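Local coordinates for putative glutaryl-CoA dehydrogenase (Thermus thermophilus, PDB 2EBA), which belongs to the acyl-CoA dehydrogenase family of flavoproteins and binds flavin-adenine dinucleotide as a four-chain assembly, at residues L10-P13 with E14-E17; E81-R84 with V85-L89. One frame throughout, in Å; residues are numbered along the deposited sequence.

Interaction 1: L10-P13 with E14-E17; sequences LLTP and EEKE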
loop_
_atom_site.group_PDB
_atom_site.type_symbol
_atom_site.label_atom_id
_atom_site.label_comp_id
_atom_site.label_asym_id
_atom_site.label_seq_id
_atom_site.Cartn_x
_atom_site.Cartn_y
_atom_site.Cartn_z
ATOM N N LEU A 10 0.635 16.205 28.572
ATOM C CA LEU A 10 1.880 16.871 28.272
ATOM C C LEU A 10 1.702 18.344 27.892
ATOM O O LEU A 10 2.659 18.994 27.450
ATOM C CB LEU A 10 2.610 16.144 27.149
ATOM C CG LEU A 10 2.946 14.678 27.375
ATOM C CD1 LEU A 10 3.521 14.154 26.082
ATOM C CD2 LEU A 10 3.939 14.500 28.501
ATOM N N LEU A 11 0.493 18.884 28.059
ATOM C CA LEU A 11 0.275 20.292 27.711
ATOM C C LEU A 11 0.157 21.159 28.963
ATOM O O LEU A 11 -0.272 20.681 30.027
ATOM C CB LEU A 11 -0.983 20.451 26.889
ATOM C CG LEU A 11 -0.919 19.751 25.541
ATOM C CD1 LEU A 11 -2.316 19.647 25.020
ATOM C CD2 LEU A 11 -0.033 20.518 24.566
ATOM N N THR A 12 0.535 22.428 28.841
ATOM C CA THR A 12 0.424 23.329 29.973
ATOM C C THR A 12 -1.049 23.678 30.094
ATOM O O THR A 12 -1.841 23.394 29.209
ATOM C CB THR A 12 1.219 24.651 29.751
ATOM O OG1 THR A 12 0.659 25.372 28.646
ATOM C CG2 THR A 12 2.686 24.359 29.449
ATOM N N PRO A 13 -1.439 24.289 31.207
ATOM C CA PRO A 13 -2.834 24.678 31.407
ATOM C C PRO A 13 -3.244 25.735 30.375
ATOM O O PRO A 13 -4.373 25.723 29.888
ATOM C CB PRO A 13 -2.821 25.246 32.815
ATOM C CG PRO A 13 -1.786 24.413 33.478
ATOM C CD PRO A 13 -0.686 24.379 32.465
ATOM N N GLU A 14 -2.322 26.644 30.057
ATOM C CA GLU A 14 -2.574 27.711 29.082
ATOM C C GLU A 14 -2.860 27.121 27.701
ATOM O O GLU A 14 -3.809 27.512 27.029
ATOM C CB GLU A 14 -1.359 28.646 28.982
ATOM C CG GLU A 14 -1.585 29.885 28.094
ATOM C CD GLU A 14 -0.298 30.427 27.445
ATOM O OE1 GLU A 14 0.253 29.748 26.541
ATOM O OE2 GLU A 14 0.161 31.529 27.838
ATOM N N GLU A 15 -2.017 26.182 27.287
ATOM C CA GLU A 15 -2.175 25.532 25.996
ATOM C C GLU A 15 -3.498 24.788 25.941
ATOM O O GLU A 15 -4.190 24.820 24.930
ATOM C CB GLU A 15 -1.015 24.564 25.758
ATOM C CG GLU A 15 0.328 25.252 25.829
ATOM C CD GLU A 15 1.498 24.302 25.764
ATOM O OE1 GLU A 15 1.421 23.205 26.353
ATOM O OE2 GLU A 15 2.510 24.664 25.135
ATOM N N LYS A 16 -3.854 24.126 27.036
ATOM C CA LYS A 16 -5.096 23.375 27.065
ATOM C C LYS A 16 -6.312 24.263 26.996
ATOM O O LYS A 16 -7.355 23.842 26.464
ATOM C CB LYS A 16 -5.143 22.455 28.293
ATOM C CG LYS A 16 -4.219 21.255 28.133
ATOM C CD LYS A 16 -4.383 20.205 29.211
ATOM C CE LYS A 16 -3.856 20.686 30.538
ATOM N NZ LYS A 16 -3.474 19.516 31.345
ATOM N N GLU A 17 -6.230 25.492 27.491
ATOM C CA GLU A 17 -7.420 26.298 27.362
ATOM C C GLU A 17 -7.466 27.020 26.010
ATOM O O GLU A 17 -8.568 27.466 25.609
ATOM C CB GLU A 17 -7.589 27.275 28.538
ATOM C CG GLU A 17 -9.017 27.242 29.126
ATOM C CD GLU A 17 -9.965 28.248 28.457
ATOM O OE1 GLU A 17 -9.484 29.311 27.996
ATOM O OE2 GLU A 17 -11.192 27.999 28.409
HETATM O O HOH W 1 1.903 27.470 27.539
#
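The backbone N of T12 gives its hydrogen to E15 OE1 over 2.8 Å, an almost straight bond (173°) that reaches the carboxylate on its anti side and somewhat out of its plane. E15 has CG anti to its own carbonyl carbon (chi1 -57°) and the chain extended beyond it, which carries the carboxylate back to T12, three residues earlier. In return E15 N donates to T12 OG1 at 3.1 Å, although the modelled position of this hydroxyl is less certain. The exchange is a capping box with T12 as N-cap of helix 13-29. A water 2.7 Å from T12 OG1 also donates to E14 OE1. The regular helix bonds then start, K16 N to T12 O at 3.1 Å and E17 N to P13 O at 3.0 Å. L11 lies beside the box: its CB meets K16 CG at 3.6 Å, while its CD2 flanks E15 OE1. The other carboxylate oxygen, E15 OE2, bonds S71 OG and forms a salt bridge with R306. E15 therefore closes the capping box of its own helix and ties it to S71 and R306, and both the arginine and the helix start would tend to keep its carboxylate ionised.

Interaction 2: E81-R84 with V85-L89; sequences ELER and VDSGL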
loop_
_atom_site.group_PDB
_atom_site.type_symbol
_atom_site.label_atom_id
_atom_site.label_comp_id
_atom_site.label_asym_id
_atom_site.label_seq_id
_atom_site.Cartn_x
_atom_site.Cartn_y
_atom_site.Cartn_z
ATOM N N GLU A 81 -7.748 22.814 15.800
ATOM C CA GLU A 81 -9.167 23.113 15.898
ATOM C C GLU A 81 -9.706 23.804 14.633
ATOM O O GLU A 81 -10.828 23.534 14.197
ATOM C CB GLU A 81 -9.429 23.970 17.145
ATOM C CG GLU A 81 -9.256 23.214 18.464
ATOM C CD GLU A 81 -10.090 21.941 18.523
ATOM O OE1 GLU A 81 -11.291 21.998 18.194
ATOM O OE2 GLU A 81 -9.553 20.884 18.905
ATOM N N LEU A 82 -8.909 24.686 14.042
ATOM C CA LEU A 82 -9.323 25.366 12.826
ATOM C C LEU A 82 -9.563 24.346 11.702
ATOM O O LEU A 82 -10.654 24.285 11.131
ATOM C CB LEU A 82 -8.248 26.370 12.398
ATOM C CG LEU A 82 -8.226 27.741 13.079
ATOM C CD1 LEU A 82 -6.914 28.421 12.790
ATOM C CD2 LEU A 82 -9.378 28.587 12.575
ATOM N N GLU A 83 -8.544 23.538 11.410
ATOM C CA GLU A 83 -8.598 22.536 10.347
ATOM C C GLU A 83 -9.682 21.511 10.582
ATOM O O GLU A 83 -10.311 21.020 9.648
ATOM C CB GLU A 83 -7.258 21.819 10.236
ATOM C CG GLU A 83 -7.081 21.045 8.945
ATOM C CD GLU A 83 -5.891 21.533 8.150
ATOM O OE1 GLU A 83 -4.887 21.926 8.789
ATOM O OE2 GLU A 83 -5.954 21.514 6.901
ATOM N N ARG A 84 -9.921 21.177 11.842
ATOM C CA ARG A 84 -10.940 20.211 12.195
ATOM C C ARG A 84 -12.303 20.687 11.650
ATOM O O ARG A 84 -13.218 19.891 11.400
ATOM C CB ARG A 84 -10.992 20.092 13.688
ATOM C CG ARG A 84 -12.033 19.173 14.244
ATOM C CD ARG A 84 -11.826 19.224 15.743
ATOM N NE ARG A 84 -12.963 18.766 16.530
ATOM C CZ ARG A 84 -14.120 19.425 16.660
ATOM N NH1 ARG A 84 -14.323 20.595 16.042
ATOM N NH2 ARG A 84 -15.082 18.927 17.433
ATOM N N VAL A 85 -12.437 21.999 11.494
ATOM C CA VAL A 85 -13.677 22.529 10.951
ATOM C C VAL A 85 -13.504 22.510 9.431
ATOM O O VAL A 85 -14.277 21.867 8.724
ATOM C CB VAL A 85 -13.931 23.965 11.416
ATOM C CG1 VAL A 85 -15.188 24.481 10.769
ATOM C CG2 VAL A 85 -14.057 24.014 12.930
ATOM N N ASP A 86 -12.483 23.219 8.946
ATOM C CA ASP A 86 -12.179 23.287 7.522
ATOM C C ASP A 86 -10.761 23.813 7.290
ATOM O O ASP A 86 -10.345 24.775 7.934
ATOM C CB ASP A 86 -13.168 24.198 6.811
ATOM C CG ASP A 86 -13.027 24.139 5.300
ATOM O OD1 ASP A 86 -13.591 23.208 4.680
ATOM O OD2 ASP A 86 -12.332 25.012 4.736
ATOM N N SER A 87 -10.032 23.181 6.366
ATOM C CA SER A 87 -8.657 23.570 6.041
ATOM C C SER A 87 -8.568 25.023 5.546
ATOM O O SER A 87 -7.532 25.672 5.685
ATOM C CB SER A 87 -8.068 22.637 4.964
ATOM O OG SER A 87 -8.103 21.269 5.338
ATOM N N GLY A 88 -9.644 25.531 4.957
ATOM C CA GLY A 88 -9.615 26.894 4.472
ATOM C C GLY A 88 -9.498 27.891 5.607
ATOM O O GLY A 88 -8.827 28.929 5.493
ATOM N N LEU A 89 -10.155 27.582 6.715
ATOM C CA LEU A 89 -10.117 28.471 7.857
ATOM C C LEU A 89 -8.724 28.460 8.457
ATOM O O LEU A 89 -8.233 29.495 8.911
ATOM C CB LEU A 89 -11.155 28.052 8.906
ATOM C CG LEU A 89 -12.635 28.052 8.488
ATOM C CD1 LEU A 89 -13.505 27.639 9.665
ATOM C CD2 LEU A 89 -13.041 29.434 7.987
#
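S87 OG donates to E83 OE2 over 2.7 Å, on the lone pair turned away from OE1. The first bond of the E83 side chain leaves in the other direction; CG is anti to the backbone N (chi1 -164°), and the bend at chi2 (120°) brings the carboxylate back to the hydroxyl. Its second oxygen, OE1, forms a salt bridge with R90 of helix 87-107. L82 and L89 slant across one another, CD2 of L82 lying 4.1 Å from L89 CB. V85 folds back over the last carbonyls: its CB is 3.3 Å from L82 O and its CG2 lies near E81 O. L82 O takes two backbone donors, V85 N from above the carbonyl plane at 2.9 Å and D86 N within that plane at 3.0 Å. D86 points its side chain away from the preceding helix and acts as N-cap of the next, OD2 accepting from G88 N at 2.7 Å from above the carboxylate plane. Its OD1 forms a salt bridge with R353. The chain thus passes from helix 72-85 into helix 87-107 through the D86 cap. Helix 13-29 covers E81 and V85, with R23 pairing with E81 OE2; helix 31-39 packs on V85 and D86, and helix 351-361 lies over E83 and S87.

Overall arrangement
Interaction 1 opens a helix; interaction 2 joins the end of one to the start of the next. Interaction 1 lies on the surface, its centre about 22 Å from that of the chain, and water joins its polar groups; interaction 2 is buried, its centre about 9 Å from that of the chain, and the S87 side chain is about 9 Å from a bound FAD. Their N-caps differ too: a threonine paired with a glutamate in 10-17, an aspartate in 81-89. The nearest atoms of the two are about 8 Å apart, yet their elements meet: L11 and E15 of interaction 1 pack on helix 72-85, and E81 and V85 of interaction 2 rest on helix 13-29.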